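Local structure of putative modification methylase (Thermus thermophilus, 2ZIG) at residues B[220-223]-B[224-228]; B[200-203]-B[204-207]; B[75-78]-B[79-82]; B[119-122]-B[123-127]; B[266-269]-B[270-274]. The protein probably methylates DNA, transferring a methyl group from S-adenosyl-L-methionine to the exocyclic N4 of cytosine, as a member of the N(4)/N(6)-methyltransferase family. All coordinates share one frame; numbering follows the deposited sequence.

Interaction 1. Residues B[220-223]-B[224-228]; sequences FPLE and LAERL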
# COMPACT_ATOMS: atom_id res chain seq x y z
N PHE B 220 -16.39 0.73 7.60
CA PHE B 220 -15.49 1.25 8.63
C PHE B 220 -16.23 1.91 9.78
O PHE B 220 -17.33 2.44 9.61
CB PHE B 220 -14.45 2.20 8.01
CG PHE B 220 -15.03 3.34 7.23
CD1 PHE B 220 -15.64 4.41 7.88
CD2 PHE B 220 -14.95 3.36 5.85
CE1 PHE B 220 -16.16 5.49 7.15
CE2 PHE B 220 -15.47 4.43 5.11
CZ PHE B 220 -16.07 5.49 5.77
N PRO B 221 -15.65 1.85 10.99
CA PRO B 221 -16.24 2.43 12.20
C PRO B 221 -16.42 3.94 12.10
O PRO B 221 -15.67 4.63 11.40
CB PRO B 221 -15.23 2.06 13.28
CG PRO B 221 -14.64 0.80 12.78
CD PRO B 221 -14.43 1.10 11.32
N LEU B 222 -17.40 4.44 12.84
CA LEU B 222 -17.68 5.86 12.87
C LEU B 222 -16.41 6.58 13.35
O LEU B 222 -15.99 7.59 12.80
CB LEU B 222 -18.82 6.15 13.83
CG LEU B 222 -19.77 7.32 13.54
CD1 LEU B 222 -20.37 7.77 14.86
CD2 LEU B 222 -19.04 8.48 12.88
N GLU B 223 -15.79 6.02 14.39
CA GLU B 223 -14.59 6.63 14.95
C GLU B 223 -13.49 6.88 13.93
O GLU B 223 -12.80 7.89 13.99
CB GLU B 223 -14.05 5.77 16.10
CG GLU B 223 -12.70 6.25 16.59
CD GLU B 223 -12.30 5.63 17.91
OE1 GLU B 223 -12.45 4.40 18.06
OE2 GLU B 223 -11.82 6.38 18.78
N LEU B 224 -13.33 5.96 13.00
CA LEU B 224 -12.31 6.10 11.96
C LEU B 224 -12.69 7.28 11.05
O LEU B 224 -11.84 8.05 10.62
CB LEU B 224 -12.19 4.81 11.17
CG LEU B 224 -11.07 4.65 10.12
CD1 LEU B 224 -10.90 3.19 9.79
CD2 LEU B 224 -11.41 5.44 8.87
N ALA B 225 -13.98 7.41 10.76
CA ALA B 225 -14.43 8.51 9.90
C ALA B 225 -14.31 9.84 10.64
O ALA B 225 -13.88 10.85 10.07
CB ALA B 225 -15.87 8.28 9.45
N GLU B 226 -14.68 9.86 11.92
CA GLU B 226 -14.61 11.10 12.68
C GLU B 226 -13.18 11.61 12.76
O GLU B 226 -12.93 12.80 12.70
CB GLU B 226 -15.17 10.92 14.09
CG GLU B 226 -16.65 10.62 14.09
CD GLU B 226 -17.18 10.35 15.48
OE1 GLU B 226 -16.55 9.55 16.20
OE2 GLU B 226 -18.22 10.93 15.86
N ARG B 227 -12.23 10.69 12.91
CA ARG B 227 -10.83 11.05 13.00
C ARG B 227 -10.38 11.72 11.69
O ARG B 227 -9.69 12.74 11.70
CB ARG B 227 -10.01 9.79 13.29
CG ARG B 227 -8.58 10.02 13.71
CD ARG B 227 -7.92 8.71 14.19
NE ARG B 227 -8.38 8.29 15.52
CZ ARG B 227 -7.85 7.29 16.22
NH1 ARG B 227 -6.83 6.59 15.73
NH2 ARG B 227 -8.30 7.02 17.44
N LEU B 228 -10.79 11.16 10.55
CA LEU B 228 -10.41 11.72 9.26
C LEU B 228 -11.02 13.11 9.05
O LEU B 228 -10.33 14.03 8.61
CB LEU B 228 -10.83 10.76 8.14
CG LEU B 228 -10.04 9.43 8.17
CD1 LEU B 228 -10.66 8.40 7.21
CD2 LEU B 228 -8.57 9.72 7.79
O HOH W 1 -10.59 8.88 17.69

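Interaction 2. Residues B[200-203]-B[204-207]; sequences FFRQ and IWDD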
# COMPACT_ATOMS: atom_id res chain seq x y z
N PHE B 200 -3.56 10.96 16.16
CA PHE B 200 -4.12 10.89 14.81
C PHE B 200 -3.10 10.95 13.68
O PHE B 200 -3.13 10.14 12.75
CB PHE B 200 -5.12 12.01 14.57
CG PHE B 200 -6.27 12.03 15.52
CD1 PHE B 200 -6.55 10.95 16.35
CD2 PHE B 200 -7.12 13.14 15.56
CE1 PHE B 200 -7.64 10.96 17.19
CE2 PHE B 200 -8.22 13.15 16.40
CZ PHE B 200 -8.49 12.07 17.21
N PHE B 201 -2.21 11.94 13.74
CA PHE B 201 -1.21 12.11 12.70
C PHE B 201 -0.00 11.19 12.82
O PHE B 201 1.10 11.62 13.17
CB PHE B 201 -0.77 13.57 12.61
CG PHE B 201 -1.82 14.49 12.04
CD1 PHE B 201 -2.78 15.05 12.87
CD2 PHE B 201 -1.88 14.73 10.67
CE1 PHE B 201 -3.81 15.85 12.33
CE2 PHE B 201 -2.90 15.51 10.12
CZ PHE B 201 -3.86 16.07 10.95
N ARG B 202 -0.22 9.92 12.53
CA ARG B 202 0.83 8.91 12.55
C ARG B 202 0.46 7.99 11.40
O ARG B 202 -0.68 8.02 10.93
CB ARG B 202 0.85 8.16 13.88
CG ARG B 202 -0.46 7.51 14.25
CD ARG B 202 -0.27 6.68 15.51
NE ARG B 202 0.09 7.50 16.66
CZ ARG B 202 1.04 7.18 17.53
NH1 ARG B 202 1.29 7.99 18.56
NH2 ARG B 202 1.76 6.08 17.37
N GLN B 203 1.40 7.18 10.92
CA GLN B 203 1.10 6.35 9.77
C GLN B 203 0.37 5.04 10.04
O GLN B 203 -0.14 4.42 9.12
CB GLN B 203 2.39 6.09 8.97
CG GLN B 203 2.15 5.30 7.69
CD GLN B 203 3.17 5.57 6.60
OE1 GLN B 203 4.38 5.65 6.85
NE2 GLN B 203 2.70 5.69 5.37
N ILE B 204 0.29 4.62 11.30
CA ILE B 204 -0.42 3.39 11.62
C ILE B 204 -1.43 3.59 12.75
O ILE B 204 -1.10 4.13 13.81
CB ILE B 204 0.57 2.25 12.01
CG1 ILE B 204 1.52 1.99 10.84
CG2 ILE B 204 -0.19 0.96 12.35
CD1 ILE B 204 2.54 0.89 11.10
N TRP B 205 -2.68 3.20 12.50
CA TRP B 205 -3.74 3.30 13.50
C TRP B 205 -4.05 1.88 13.96
O TRP B 205 -4.58 1.07 13.20
CB TRP B 205 -5.00 3.93 12.90
CG TRP B 205 -4.88 5.41 12.61
CD1 TRP B 205 -3.83 6.22 12.92
CD2 TRP B 205 -5.86 6.24 11.98
NE1 TRP B 205 -4.09 7.50 12.53
CE2 TRP B 205 -5.34 7.55 11.95
CE3 TRP B 205 -7.14 6.02 11.43
CZ2 TRP B 205 -6.04 8.64 11.40
CZ3 TRP B 205 -7.83 7.09 10.88
CH2 TRP B 205 -7.28 8.39 10.87
N ASP B 206 -3.74 1.58 15.22
CA ASP B 206 -3.99 0.24 15.74
C ASP B 206 -4.95 0.24 16.92
O ASP B 206 -5.12 -0.78 17.59
CB ASP B 206 -2.66 -0.42 16.16
CG ASP B 206 -2.01 0.28 17.34
OD1 ASP B 206 -2.46 1.38 17.72
OD2 ASP B 206 -1.03 -0.28 17.89
N ASP B 207 -5.58 1.39 17.15
CA ASP B 207 -6.52 1.53 18.26
C ASP B 207 -7.98 1.56 17.84
O ASP B 207 -8.84 1.98 18.62
CB ASP B 207 -6.18 2.79 19.06
CG ASP B 207 -6.23 4.05 18.20
OD1 ASP B 207 -6.19 3.94 16.95
OD2 ASP B 207 -6.29 5.16 18.77

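Interaction 3. Residues B[75-78]-B[79-82]; sequences ELDR and VWRE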
# COMPACT_ATOMS: atom_id res chain seq x y z
N GLU B 75 -14.84 1.94 -13.42
CA GLU B 75 -16.04 2.56 -12.89
C GLU B 75 -15.64 3.56 -11.81
O GLU B 75 -16.11 4.70 -11.79
CB GLU B 75 -16.97 1.51 -12.29
CG GLU B 75 -17.53 0.52 -13.30
CD GLU B 75 -18.38 -0.56 -12.64
OE1 GLU B 75 -19.30 -0.20 -11.86
OE2 GLU B 75 -18.13 -1.76 -12.90
N LEU B 76 -14.76 3.12 -10.91
CA LEU B 76 -14.29 3.97 -9.83
C LEU B 76 -13.62 5.22 -10.39
O LEU B 76 -13.81 6.32 -9.87
CB LEU B 76 -13.28 3.22 -8.95
CG LEU B 76 -13.70 1.91 -8.29
CD1 LEU B 76 -12.53 1.41 -7.44
CD2 LEU B 76 -14.93 2.11 -7.41
N ASP B 77 -12.83 5.06 -11.45
CA ASP B 77 -12.14 6.19 -12.05
C ASP B 77 -13.08 7.32 -12.49
O ASP B 77 -12.73 8.50 -12.38
CB ASP B 77 -11.29 5.72 -13.24
CG ASP B 77 -9.95 5.17 -12.81
OD1 ASP B 77 -9.75 4.95 -11.60
OD2 ASP B 77 -9.08 4.95 -13.69
N ARG B 78 -14.25 6.97 -12.99
CA ARG B 78 -15.20 7.99 -13.42
C ARG B 78 -15.71 8.78 -12.22
O ARG B 78 -16.11 9.94 -12.34
CB ARG B 78 -16.36 7.35 -14.17
CG ARG B 78 -16.01 6.87 -15.57
CD ARG B 78 -17.26 6.37 -16.29
NE ARG B 78 -17.90 5.30 -15.52
CZ ARG B 78 -19.08 4.77 -15.82
NH1 ARG B 78 -19.75 5.19 -16.89
NH2 ARG B 78 -19.59 3.80 -15.06
N VAL B 79 -15.69 8.13 -11.06
CA VAL B 79 -16.11 8.78 -9.82
C VAL B 79 -14.98 9.67 -9.32
O VAL B 79 -15.20 10.83 -8.94
CB VAL B 79 -16.45 7.74 -8.74
CG1 VAL B 79 -16.79 8.43 -7.43
CG2 VAL B 79 -17.61 6.87 -9.21
N TRP B 80 -13.76 9.15 -9.32
CA TRP B 80 -12.59 9.91 -8.87
C TRP B 80 -12.44 11.17 -9.73
O TRP B 80 -11.99 12.22 -9.24
CB TRP B 80 -11.31 9.06 -8.95
CG TRP B 80 -11.36 7.70 -8.27
CD1 TRP B 80 -10.72 6.56 -8.69
CD2 TRP B 80 -12.05 7.33 -7.06
NE1 TRP B 80 -10.98 5.52 -7.83
CE2 TRP B 80 -11.79 5.97 -6.82
CE3 TRP B 80 -12.88 8.03 -6.16
CZ2 TRP B 80 -12.32 5.28 -5.72
CZ3 TRP B 80 -13.40 7.35 -5.07
CH2 TRP B 80 -13.12 5.98 -4.86
N ARG B 81 -12.81 11.07 -11.01
CA ARG B 81 -12.71 12.22 -11.93
C ARG B 81 -13.60 13.36 -11.46
O ARG B 81 -13.18 14.51 -11.43
CB ARG B 81 -13.12 11.84 -13.35
CG ARG B 81 -12.03 11.20 -14.17
CD ARG B 81 -12.30 11.36 -15.66
NE ARG B 81 -11.30 10.66 -16.46
CZ ARG B 81 -11.17 9.33 -16.49
NH1 ARG B 81 -11.98 8.57 -15.77
NH2 ARG B 81 -10.21 8.78 -17.23
N GLU B 82 -14.84 13.04 -11.12
CA GLU B 82 -15.76 14.06 -10.63
C GLU B 82 -15.28 14.60 -9.29
O GLU B 82 -15.35 15.81 -9.04
CB GLU B 82 -17.18 13.49 -10.47
CG GLU B 82 -17.92 13.27 -11.78
CD GLU B 82 -17.91 14.51 -12.66
OE1 GLU B 82 -18.25 15.60 -12.17
OE2 GLU B 82 -17.55 14.39 -13.84
O HOH W 2 -9.71 3.37 -9.31

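Interaction 4. Residues B[119-122]-B[123-127]; sequences IQVR and CRKLG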
# COMPACT_ATOMS: atom_id res chain seq x y z
N ILE B 119 -5.81 1.56 -7.17
CA ILE B 119 -6.48 2.83 -6.94
C ILE B 119 -5.46 3.96 -6.90
O ILE B 119 -5.63 4.98 -7.57
CB ILE B 119 -7.27 2.81 -5.60
CG1 ILE B 119 -8.35 1.72 -5.64
CG2 ILE B 119 -7.90 4.18 -5.34
CD1 ILE B 119 -9.40 1.93 -6.67
N GLN B 120 -4.39 3.78 -6.12
CA GLN B 120 -3.35 4.81 -6.02
C GLN B 120 -2.79 5.18 -7.38
O GLN B 120 -2.67 6.36 -7.71
CB GLN B 120 -2.18 4.34 -5.13
CG GLN B 120 -2.39 4.55 -3.65
CD GLN B 120 -1.16 4.22 -2.84
OE1 GLN B 120 -0.48 5.11 -2.32
NE2 GLN B 120 -0.85 2.95 -2.73
N VAL B 121 -2.43 4.17 -8.16
CA VAL B 121 -1.87 4.40 -9.49
C VAL B 121 -2.83 5.17 -10.39
O VAL B 121 -2.49 6.22 -10.92
CB VAL B 121 -1.49 3.05 -10.13
CG1 VAL B 121 -1.06 3.24 -11.58
CG2 VAL B 121 -0.35 2.41 -9.33
N ARG B 122 -4.04 4.65 -10.55
CA ARG B 122 -5.03 5.30 -11.40
C ARG B 122 -5.35 6.73 -10.98
O ARG B 122 -5.68 7.56 -11.83
CB ARG B 122 -6.29 4.45 -11.45
CG ARG B 122 -6.11 3.15 -12.22
CD ARG B 122 -7.25 2.20 -11.97
NE ARG B 122 -7.22 1.05 -12.88
CZ ARG B 122 -7.83 1.00 -14.06
NH1 ARG B 122 -8.53 2.05 -14.48
NH2 ARG B 122 -7.75 -0.09 -14.81
N CYS B 123 -5.25 7.04 -9.69
CA CYS B 123 -5.54 8.38 -9.22
C CYS B 123 -4.50 9.37 -9.73
O CYS B 123 -4.81 10.54 -9.95
CB CYS B 123 -5.61 8.44 -7.69
SG CYS B 123 -7.23 7.95 -7.00
N ARG B 124 -3.26 8.92 -9.91
CA ARG B 124 -2.22 9.79 -10.42
C ARG B 124 -2.59 10.20 -11.85
O ARG B 124 -2.51 11.37 -12.21
CB ARG B 124 -0.88 9.08 -10.44
CG ARG B 124 0.25 9.91 -11.03
CD ARG B 124 1.38 9.02 -11.46
NE ARG B 124 1.69 8.08 -10.39
CZ ARG B 124 2.12 6.84 -10.58
NH1 ARG B 124 2.31 6.35 -11.80
NH2 ARG B 124 2.33 6.07 -9.52
N LYS B 125 -3.00 9.21 -12.64
CA LYS B 125 -3.38 9.45 -14.03
C LYS B 125 -4.48 10.50 -14.10
O LYS B 125 -4.68 11.13 -15.13
CB LYS B 125 -3.90 8.17 -14.69
CG LYS B 125 -3.11 6.91 -14.36
CD LYS B 125 -1.71 6.96 -14.91
CE LYS B 125 -1.00 5.63 -14.68
NZ LYS B 125 -1.77 4.49 -15.27
N LEU B 126 -5.19 10.68 -12.99
CA LEU B 126 -6.27 11.65 -12.95
C LEU B 126 -5.82 13.03 -12.48
O LEU B 126 -6.61 13.98 -12.50
CB LEU B 126 -7.41 11.15 -12.06
CG LEU B 126 -7.97 9.77 -12.43
CD1 LEU B 126 -9.23 9.51 -11.62
CD2 LEU B 126 -8.29 9.72 -13.92
N GLY B 127 -4.56 13.16 -12.07
CA GLY B 127 -4.05 14.45 -11.64
C GLY B 127 -3.82 14.63 -10.14
O GLY B 127 -3.28 15.65 -9.72

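Interaction 5. Residues B[266-269]-B[270-274]; sequences VPRY and AQLAK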
# COMPACT_ATOMS: atom_id res chain seq x y z
N VAL B 266 -28.31 2.43 -3.45
CA VAL B 266 -29.50 1.74 -2.97
C VAL B 266 -30.43 2.56 -2.07
O VAL B 266 -30.05 2.95 -0.97
CB VAL B 266 -29.11 0.45 -2.21
CG1 VAL B 266 -30.36 -0.29 -1.74
CG2 VAL B 266 -28.27 -0.45 -3.11
N PRO B 267 -31.66 2.81 -2.54
CA PRO B 267 -32.62 3.58 -1.74
C PRO B 267 -32.87 2.93 -0.39
O PRO B 267 -33.14 3.61 0.60
CB PRO B 267 -33.87 3.63 -2.63
CG PRO B 267 -33.70 2.45 -3.56
CD PRO B 267 -32.22 2.48 -3.86
N ARG B 268 -32.75 1.61 -0.33
CA ARG B 268 -32.97 0.90 0.93
C ARG B 268 -31.96 1.40 1.97
O ARG B 268 -32.33 1.77 3.08
CB ARG B 268 -32.80 -0.61 0.74
CG ARG B 268 -33.84 -1.43 1.47
CD ARG B 268 -33.34 -2.14 2.72
NE ARG B 268 -32.55 -3.32 2.38
CZ ARG B 268 -32.10 -4.19 3.27
NH1 ARG B 268 -32.36 -4.03 4.57
NH2 ARG B 268 -31.36 -5.22 2.87
N TYR B 269 -30.69 1.41 1.57
CA TYR B 269 -29.59 1.83 2.42
C TYR B 269 -29.65 3.31 2.76
O TYR B 269 -29.32 3.71 3.88
CB TYR B 269 -28.26 1.52 1.73
CG TYR B 269 -28.02 0.04 1.51
CD1 TYR B 269 -27.09 -0.41 0.56
CD2 TYR B 269 -28.69 -0.92 2.26
CE1 TYR B 269 -26.85 -1.77 0.37
CE2 TYR B 269 -28.46 -2.28 2.08
CZ TYR B 269 -27.54 -2.70 1.14
OH TYR B 269 -27.32 -4.04 0.97
N ALA B 270 -30.06 4.13 1.80
CA ALA B 270 -30.18 5.56 2.05
C ALA B 270 -31.21 5.77 3.15
O ALA B 270 -31.07 6.67 3.98
CB ALA B 270 -30.61 6.29 0.77
N GLN B 271 -32.25 4.94 3.16
CA GLN B 271 -33.30 5.06 4.18
C GLN B 271 -32.74 4.62 5.53
O GLN B 271 -33.12 5.15 6.57
CB GLN B 271 -34.50 4.18 3.83
CG GLN B 271 -35.82 4.91 3.84
CD GLN B 271 -36.06 5.70 5.12
OE1 GLN B 271 -36.07 5.15 6.22
NE2 GLN B 271 -36.27 6.99 4.96
N LEU B 272 -31.84 3.64 5.50
CA LEU B 272 -31.23 3.18 6.73
C LEU B 272 -30.32 4.31 7.21
O LEU B 272 -30.23 4.59 8.41
CB LEU B 272 -30.41 1.91 6.47
CG LEU B 272 -31.22 0.65 6.13
CD1 LEU B 272 -30.28 -0.51 5.86
CD2 LEU B 272 -32.17 0.30 7.27
N ALA B 273 -29.66 4.95 6.26
CA ALA B 273 -28.77 6.06 6.54
C ALA B 273 -29.50 7.18 7.27
O ALA B 273 -29.03 7.68 8.29
CB ALA B 273 -28.17 6.58 5.25
N LYS B 274 -30.65 7.57 6.74
CA LYS B 274 -31.46 8.63 7.34
C LYS B 274 -31.85 8.30 8.77
O LYS B 274 -31.80 9.17 9.64
CB LYS B 274 -32.73 8.89 6.52
CG LYS B 274 -33.79 9.65 7.31
CD LYS B 274 -35.02 10.00 6.46
CE LYS B 274 -34.69 11.08 5.43
NZ LYS B 274 -35.92 11.71 4.87

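Interaction 1. Residues B[220-223]-B[224-228]
Phe-220 and Ala-225 make the close apolar touch where the chain enters helix 222-232: ring atom CE1 of Phe-220 lies 3.6 Å from CB of Ala-225. CG of Phe-220 is wedged between its own backbone N and carbonyl carbon (chi1 55°), a rotation that swings the ring back toward the start of the helix. CB of Phe-220 also meets CD1 of Leu-224, more loosely. This side is buried against strand 91-97, with Val-96 touching both Phe-220 and Leu-224, and against helix 248-255. The side chain of Phe-220 lies about 4 Å from that of Thr-248, a residue of the S-adenosyl-L-methionine site, so the packed side borders the cofactor pocket of this Rossmann-like methyltransferase fold.

Pro-221 is the N-cap residue, and its carbonyl O receives weak bonds from the N of Leu-224 and of Ala-225. The first well-formed turn follows, with Glu-226 N to Leu-222 O at 2.8 Å, close to linear at 163°. Beside it, CD2 of Leu-222 presses on CG of Glu-226 at 3.4 Å, the two chains crossing obliquely, while OE2 of Glu-226 reaches on to a salt bridge with Arg-255.

The outer side is looser. Glu-223 and Arg-227 run side by side, yet OE2 of Glu-223 stays 3.8 Å from NH2 of Arg-227, a long salt bridge with the two planes 69° apart. Water 1 fills in, donating to OE2 of Glu-223 at 3.0 Å and accepting from NH2 of Arg-227, in the guanidinium plane. The stronger partner of Arg-227 is Asp-207, which takes NH1.

Interaction 2. Residues B[200-203]-B[204-207]
Trp-205 folds its indole back toward the preceding residues and donates its NE1 hydrogen to the carbonyl O of Phe-200 at 2.8 Å. The N-H points at that oxygen at 152°, and the oxygen lies in the ring plane, at the edge. With CG beside its own backbone N (chi1 -71°), the indole reaches back to the last turn of helix 194-200. The same oxygen also takes a weak backbone bond from Arg-202 N across the inverse gamma turn centred on Phe-201.

Van der Waals contacts follow: CG of Arg-202 comes in at the ring edge, 3.8 Å from CD1 of Trp-205, and CD of Arg-202 rests 3.2 Å from the carbonyl O of Ile-204. A phenylalanine in place of Trp-205 would probably leave the Phe-200 carbonyl without its indole donor and the turn freer to shift.

Backbone bonds from Gln-203 and Trp-205 to Ile-135 seat strand 204-205, outermost in the sheet of this chain, on strand 129-137. Gln-203 sends OE1 to the backbone N of Glu-166 of the second subunit. A helix-end carbonyl in a buried contact thus has its polar demand met by an indole N-H, tying helix end to the following strand.

Interaction 3. Residues B[75-78]-B[79-82]
Trp-80 lays one face of its indole over the carbonyl O of Leu-76, one helical turn earlier, with that oxygen 3.2 Å from the ring plane and offset toward the rim. CG of Trp-80 stands beside its own backbone N (chi1 -53°), which brings the indole back over Leu-76. The carbonyl O of Leu-76 also accepts the backbone N-H of Trp-80 at 2.9 Å, nearly straight at 162°; Val-79 bonds to it more weakly. CB of Leu-76 lies over the same face, 3.4 Å from NE1 of Trp-80.

The helix involved, 66-86, packs on the central sheet of the Rossmann-like methyltransferase fold, where Trp-80 meets Leu-93 and Ile-95 of strand 91-97 and Cys-123 of helix 115-125.

Asp-77 reaches the same ring at its edge: OD1 of Asp-77 is 3.5 Å from CD1 of Trp-80, the carboxylate turned 55° from the indole. Water 2 joins the two groups, donating to OD1 of Asp-77 at 2.8 Å and accepting from NE1 of Trp-80 at 2.9 Å in the ring plane. Replacing Trp-80 by an alanine is likely to open a gap between helix and sheet and leave water 2 without its indole donor. The other oxygen of Asp-77, OD2, forms a salt bridge with Arg-122.

On the outer side Arg-78 is exposed, and its side chain touches Arg-30 of helix 29-34.

Interaction 4. Residues B[119-122]-B[123-127]
Ile-119 and Cys-123 meet one turn apart near the end of helix 115-125, which closes in a Schellman motif at Gly-127. CG2 of Ile-119 stands 4.2 Å from SG of Cys-123, a light apolar touch. Beside it, Cys-123 N bonds to Ile-119 O at 3.0 Å. Ile-119 also packs on Leu-73 and Leu-76 of helix 66-86 and on Leu-171 of strand 167-174, so this side of the helix faces the interior of the methyltransferase domain.

Next comes Gln-120, whose carbonyl O takes weak bonds from both Cys-123 N and Arg-124 N; its amide OE1 turns to Asn-130. Val-121 follows on the side of the helix toward the second subunit. Its CG1, placed opposite the backbone N by chi1 of 172°, runs alongside the aliphatic part of Lys-125 and meets CE of Lys-125 at 3.9 Å. Two bends in the lysine, at chi2 and chi4, lay its chain back along the valine. Val-121 O accepts Arg-124 N at 3.0 Å, and Lys-125 N only weakly. Arg-124 itself extends to a salt bridge with Asp-118 of the second subunit, which makes this helix part of the dimer contact.

Arg-122 comes last, its extended side chain reaching across to helix 66-86, where NH1 forms a salt bridge with Asp-74. CG of Leu-126 comes close to the carbonyl O of Arg-122. In the closing turn, Gly-127 adopts a positive phi of 107° and gives its N-H to Arg-124 O at 2.7 Å.

Interaction 5. Residues B[266-269]-B[270-274]
Tyr-269 and Leu-272 lie side by side on the first turns of helix 267-280, both pointing the same way. The leucine can be followed outward. Its CB rests 3.3 Å from the carbonyl O of Tyr-269, hugging the backbone of the preceding turn. CG comes 3.4 Å from the carbonyl O of Arg-268; it stands beside its own backbone N (chi1 -69°), which tips the branch back toward the start of the helix. At the tip, CD1 of Leu-272 reaches the edge of the tyrosine ring, near its plane, at 4.0 Å from CD2 of Tyr-269. The guanidinium of Arg-268 also comes near this methyl, its NH1 4.3 Å from CD1 of Leu-272.

The tyrosine ring receives further neighbours from its own segment. CG1 of Val-266 sits over one face, offset toward the rim, and CE2 of Tyr-269 in turn lies over a face of the Arg-268 guanidinium. Aliphatic, aromatic and cationic groups thus gather at the helix start.

The backbone ladder here is regular. Val-266, the N-cap residue, offers its O to Ala-270 N at 3.0 Å, and Ala-273 N binds Tyr-269 O at 2.7 Å. The small side chains of Ala-270 and Ala-273 let the helix sit close on strand 22-26, both touching Leu-24.

Val-266 N bonds to OE2 of Glu-264, and Leu-272 comes about 4 Å, side chain to side chain, from Thr-246. Glu-264 and Thr-246 both bind S-adenosyl-L-methionine, so this helix start, just beyond strand 259-264, borders the cofactor site of a Rossmann-like methyltransferase.

In the fold
The five contacts fall into two touching pairs and one that stands apart. Interactions 1 and 2 meet through the salt bridge of Arg-227 NH1 to Asp-207 OD1 at 3.0 Å, with Arg-227 also in cation-pi contact with Trp-205. Interactions 3 and 4, centres 10 Å apart, join through Asp-77 OD2 and Arg-122 NH1 at 3.1 Å and by Leu-76 against Ile-119. Interaction 5 has its nearest atoms about 11 Å from interaction 1 and about 13 Å from interaction 3. Interaction 1 approaches the S-adenosyl-L-methionine site at Thr-248, interaction 5 at Thr-246 and Glu-264, and interaction 3 at Ala-29, whereas interactions 2 and 4 touch the second subunit.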